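Local coordinates for peptidase M16 C-terminal domain-containing protein (Enterococcus faecalis, PDB 3D3Y) that is of unknown function but is related to the zinc-dependent peptidases of the M16 family, at residues A388-W391 and I392-I395; E351-K354 and A355-N359. All blocks are in the same frame, centred on the assembly; numbering follows the deposited sequence.

How the contacts relate
Contact 2 comes first along the chain, in the middle of helix 347-364; after it the chain runs through helix 368-380 and returns as helix 388-397, where contact 1 lies. Each contact sits within one continuous stretch of helix, so neither closes a loop by itself, and they follow in series without nesting or crossing. The chain between them brings the two helices together, with the contact centres about 12 Å apart. Ile392 and Ile395 of contact 1 rest on Lys358 of contact 2, and Ile395 also meets Lys354 and Leu357. Helix 272-284 touches both, through Phe273 and Gln276 to contact 1 and Gln276, Val277 and Ile281 to contact 2.

Contact 1 of 2, residues A388-W391 and I392-I395; sequences AEEW and IARI
Four successive i to i+4 backbone bonds wind residues 388-395 into alpha helix, running from Ile392 N to Ala388 O through to Ile395 N to Trp391 O, the last of these 3.0 Å long. One turn apart, Trp391 and Ile395 lie alongside each other and point the same way. The indole CG is anti to the backbone N (chi1 -168°), which carries the ring forward along the helix beside Ile395. There CG1 of Ile395 sits over one face of the six-membered ring, 3.6 Å from its centroid and offset toward the rim, in a CH-pi contact. Ile392 CG1 meets the ring at its edge, 4.1 Å from Trp391 CE3 and close to the ring plane.

Helix 388-397 packs on helices 347-364 and 272-284 of the C-terminal half: Tyr361 stacks on the Trp391 ring and Phe273 meets it edge-to-face, while Ile392 reaches Ile362.

On another side of the helix, Glu390 and Arg394 form an i to i+4 salt bridge, with Arg394 NE 2.6 Å from Glu390 OE2. The acid bends at chi2 (70°) and offers the anti lone pair of OE2. This oxygen lies near the guanidinium plane, at its edge, although the carboxylate and guanidinium planes are turned 77° apart. At the start of the helix, Thr387 OG1 is hydrogen-bonded to Glu390 N.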
# COMPACT_ATOMS: atom_id res chain seq x y z
N ALA A 388 -9.16 -19.30 -4.69
CA ALA A 388 -8.70 -19.55 -3.33
C ALA A 388 -8.16 -20.98 -3.21
O ALA A 388 -7.12 -21.19 -2.62
CB ALA A 388 -9.82 -19.30 -2.32
N GLU A 389 -8.88 -21.95 -3.79
CA GLU A 389 -8.41 -23.34 -3.86
C GLU A 389 -7.01 -23.49 -4.49
O GLU A 389 -6.17 -24.22 -3.96
CB GLU A 389 -9.44 -24.24 -4.57
CG GLU A 389 -8.96 -25.67 -4.78
CD GLU A 389 -10.06 -26.67 -5.18
OE1 GLU A 389 -11.19 -26.26 -5.55
OE2 GLU A 389 -9.78 -27.90 -5.12
N GLU A 390 -6.75 -22.82 -5.61
CA GLU A 390 -5.44 -22.93 -6.26
C GLU A 390 -4.34 -22.20 -5.49
O GLU A 390 -3.19 -22.65 -5.44
CB GLU A 390 -5.50 -22.43 -7.70
CG GLU A 390 -4.10 -22.41 -8.41
CD GLU A 390 -3.52 -23.81 -8.72
OE1 GLU A 390 -4.26 -24.80 -8.59
OE2 GLU A 390 -2.33 -23.92 -9.13
N TRP A 391 -4.69 -21.07 -4.88
CA TRP A 391 -3.73 -20.33 -4.05
C TRP A 391 -3.21 -21.25 -2.95
O TRP A 391 -1.99 -21.42 -2.77
CB TRP A 391 -4.39 -19.06 -3.47
CG TRP A 391 -3.41 -18.12 -2.86
CD1 TRP A 391 -2.84 -17.02 -3.44
CD2 TRP A 391 -2.85 -18.22 -1.54
NE1 TRP A 391 -1.96 -16.42 -2.56
CE2 TRP A 391 -1.95 -17.13 -1.39
CE3 TRP A 391 -3.05 -19.10 -0.47
CZ2 TRP A 391 -1.24 -16.89 -0.20
CZ3 TRP A 391 -2.32 -18.87 0.72
CH2 TRP A 391 -1.43 -17.78 0.84
N ILE A 392 -4.14 -21.86 -2.23
CA ILE A 392 -3.83 -22.80 -1.15
C ILE A 392 -3.01 -24.01 -1.64
O ILE A 392 -2.03 -24.41 -1.01
CB ILE A 392 -5.13 -23.26 -0.42
CG1 ILE A 392 -5.64 -22.13 0.48
CG2 ILE A 392 -4.92 -24.55 0.42
CD1 ILE A 392 -7.16 -22.11 0.63
N ALA A 393 -3.41 -24.59 -2.77
CA ALA A 393 -2.65 -25.69 -3.37
C ALA A 393 -1.19 -25.27 -3.68
O ALA A 393 -0.22 -26.02 -3.43
CB ALA A 393 -3.35 -26.16 -4.64
N ARG A 394 -1.02 -24.06 -4.19
CA ARG A 394 0.32 -23.61 -4.54
C ARG A 394 1.18 -23.38 -3.31
O ARG A 394 2.37 -23.76 -3.30
CB ARG A 394 0.26 -22.40 -5.48
CG ARG A 394 -0.06 -22.85 -6.91
CD ARG A 394 -0.07 -21.69 -7.86
NE ARG A 394 -0.47 -22.11 -9.20
CZ ARG A 394 -0.18 -21.42 -10.31
NH1 ARG A 394 0.54 -20.29 -10.23
NH2 ARG A 394 -0.57 -21.86 -11.48
N ILE A 395 0.60 -22.81 -2.24
CA ILE A 395 1.33 -22.76 -0.96
C ILE A 395 1.74 -24.16 -0.46
O ILE A 395 2.91 -24.41 -0.10
CB ILE A 395 0.53 -21.99 0.14
CG1 ILE A 395 0.49 -20.49 -0.21
CG2 ILE A 395 1.18 -22.16 1.51
CD1 ILE A 395 1.88 -19.76 -0.11

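Contact 2 of 2, residues E351-K354 and A355-N359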
# COMPACT_ATOMS: atom_id res chain seq x y z
N GLU A 351 6.38 -26.48 7.53
CA GLU A 351 4.99 -26.82 7.83
C GLU A 351 4.33 -25.67 8.59
O GLU A 351 3.22 -25.24 8.25
CB GLU A 351 4.90 -28.11 8.69
CG GLU A 351 5.22 -29.45 7.96
CD GLU A 351 5.14 -30.71 8.89
OE1 GLU A 351 5.11 -30.57 10.15
OE2 GLU A 351 5.08 -31.84 8.34
N GLN A 352 5.02 -25.15 9.61
CA GLN A 352 4.51 -23.99 10.34
C GLN A 352 4.36 -22.76 9.47
O GLN A 352 3.39 -22.03 9.59
CB GLN A 352 5.39 -23.65 11.54
CG GLN A 352 5.12 -24.50 12.74
CD GLN A 352 5.68 -23.83 13.98
OE1 GLN A 352 6.82 -24.09 14.37
NE2 GLN A 352 4.91 -22.91 14.58
N THR A 353 5.32 -22.53 8.57
CA THR A 353 5.24 -21.40 7.64
C THR A 353 4.02 -21.54 6.72
O THR A 353 3.26 -20.59 6.57
CB THR A 353 6.53 -21.25 6.83
OG1 THR A 353 7.61 -21.04 7.76
CG2 THR A 353 6.44 -20.10 5.83
N LYS A 354 3.84 -22.72 6.12
CA LYS A 354 2.67 -22.95 5.24
C LYS A 354 1.32 -22.75 5.98
O LYS A 354 0.42 -22.07 5.48
CB LYS A 354 2.74 -24.31 4.55
CG LYS A 354 3.95 -24.48 3.58
CD LYS A 354 3.98 -25.87 2.97
CE LYS A 354 4.99 -25.93 1.83
NZ LYS A 354 5.11 -27.29 1.22
N ALA A 355 1.22 -23.30 7.19
CA ALA A 355 -0.00 -23.16 8.02
C ALA A 355 -0.36 -21.69 8.27
O ALA A 355 -1.51 -21.26 8.07
CB ALA A 355 0.17 -23.92 9.37
N MSE A 356 0.65 -20.90 8.65
CA MSE A 356 0.41 -19.49 8.98
C MSE A 356 0.09 -18.67 7.73
O MSE A 356 -0.76 -17.80 7.78
CB MSE A 356 1.58 -18.90 9.78
CG MSE A 356 1.59 -19.43 11.24
SE MSE A 356 3.06 -18.74 12.28
CE MSE A 356 2.30 -16.97 12.66
N LEU A 357 0.75 -18.96 6.62
CA LEU A 357 0.40 -18.29 5.37
C LEU A 357 -1.04 -18.63 4.97
O LEU A 357 -1.82 -17.73 4.66
CB LEU A 357 1.38 -18.63 4.23
CG LEU A 357 2.77 -17.98 4.35
CD1 LEU A 357 3.77 -18.64 3.40
CD2 LEU A 357 2.74 -16.45 4.12
N LYS A 358 -1.40 -19.92 4.99
CA LYS A 358 -2.77 -20.32 4.66
C LYS A 358 -3.78 -19.69 5.58
O LYS A 358 -4.77 -19.16 5.12
CB LYS A 358 -2.95 -21.85 4.67
CG LYS A 358 -2.23 -22.56 3.49
CD LYS A 358 -2.48 -24.06 3.52
CE LYS A 358 -1.80 -24.71 4.72
NZ LYS A 358 -1.87 -26.18 4.50
N ASN A 359 -3.53 -19.75 6.89
CA ASN A 359 -4.48 -19.17 7.85
C ASN A 359 -4.74 -17.69 7.58
O ASN A 359 -5.90 -17.23 7.62
CB ASN A 359 -3.99 -19.36 9.31
CG ASN A 359 -4.07 -20.83 9.79
OD1 ASN A 359 -4.79 -21.67 9.21
ND2 ASN A 359 -3.31 -21.15 10.85
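Glu351 meets Ala355 through its main chain: Ala355 N donates to Glu351 O at 3.0 Å, and the alanine methyl packs against the same carbonyl oxygen. Gln352 does likewise for residue 356, a selenomethionine. Its carbonyl oxygen accepts the bond from Met356 N and also touches CB and CG of that residue, whose side chain touches Phe285 and His287.

At Thr353 comes the one direct side-chain meeting between the two segments. Its CG2, anti to the backbone N, lies 3.9 Å from Leu357 CD1; the two side chains run side by side in the same direction. OG1 is set beside the backbone N (chi1 -59°), where it hydrogen-bonds to Glu349 O one turn back and to His287 NE2. Leu357 also leans on its partner's main chain, with CG 3.5 Å from Thr353 O. This pair belongs to the flank of helix 347-364 that faces helix 272-284: Val277 of that helix meets both residues, and Ile281 meets Thr353, in the C-terminal half of this M16-type protein.

Lys354 accepts the bond from Lys358 N at 2.9 Å through its carbonyl oxygen. Its own chain is extended beyond CG, whereas that of Lys358 bends at chi3 (-67°) and folds back, bringing CE within 3.5 Å of Lys354 O. Both chains head for helix 388-397. NZ of Lys354 donates to the carbonyl oxygens of Asn396 and Val398, and NZ of Lys358 to Asn396 OD1, so that polar bonds as well as apolar packing join the two helices. Placed at the C-terminal end of helix 388-397, the two ammonium groups probably offset the negative end of its dipole.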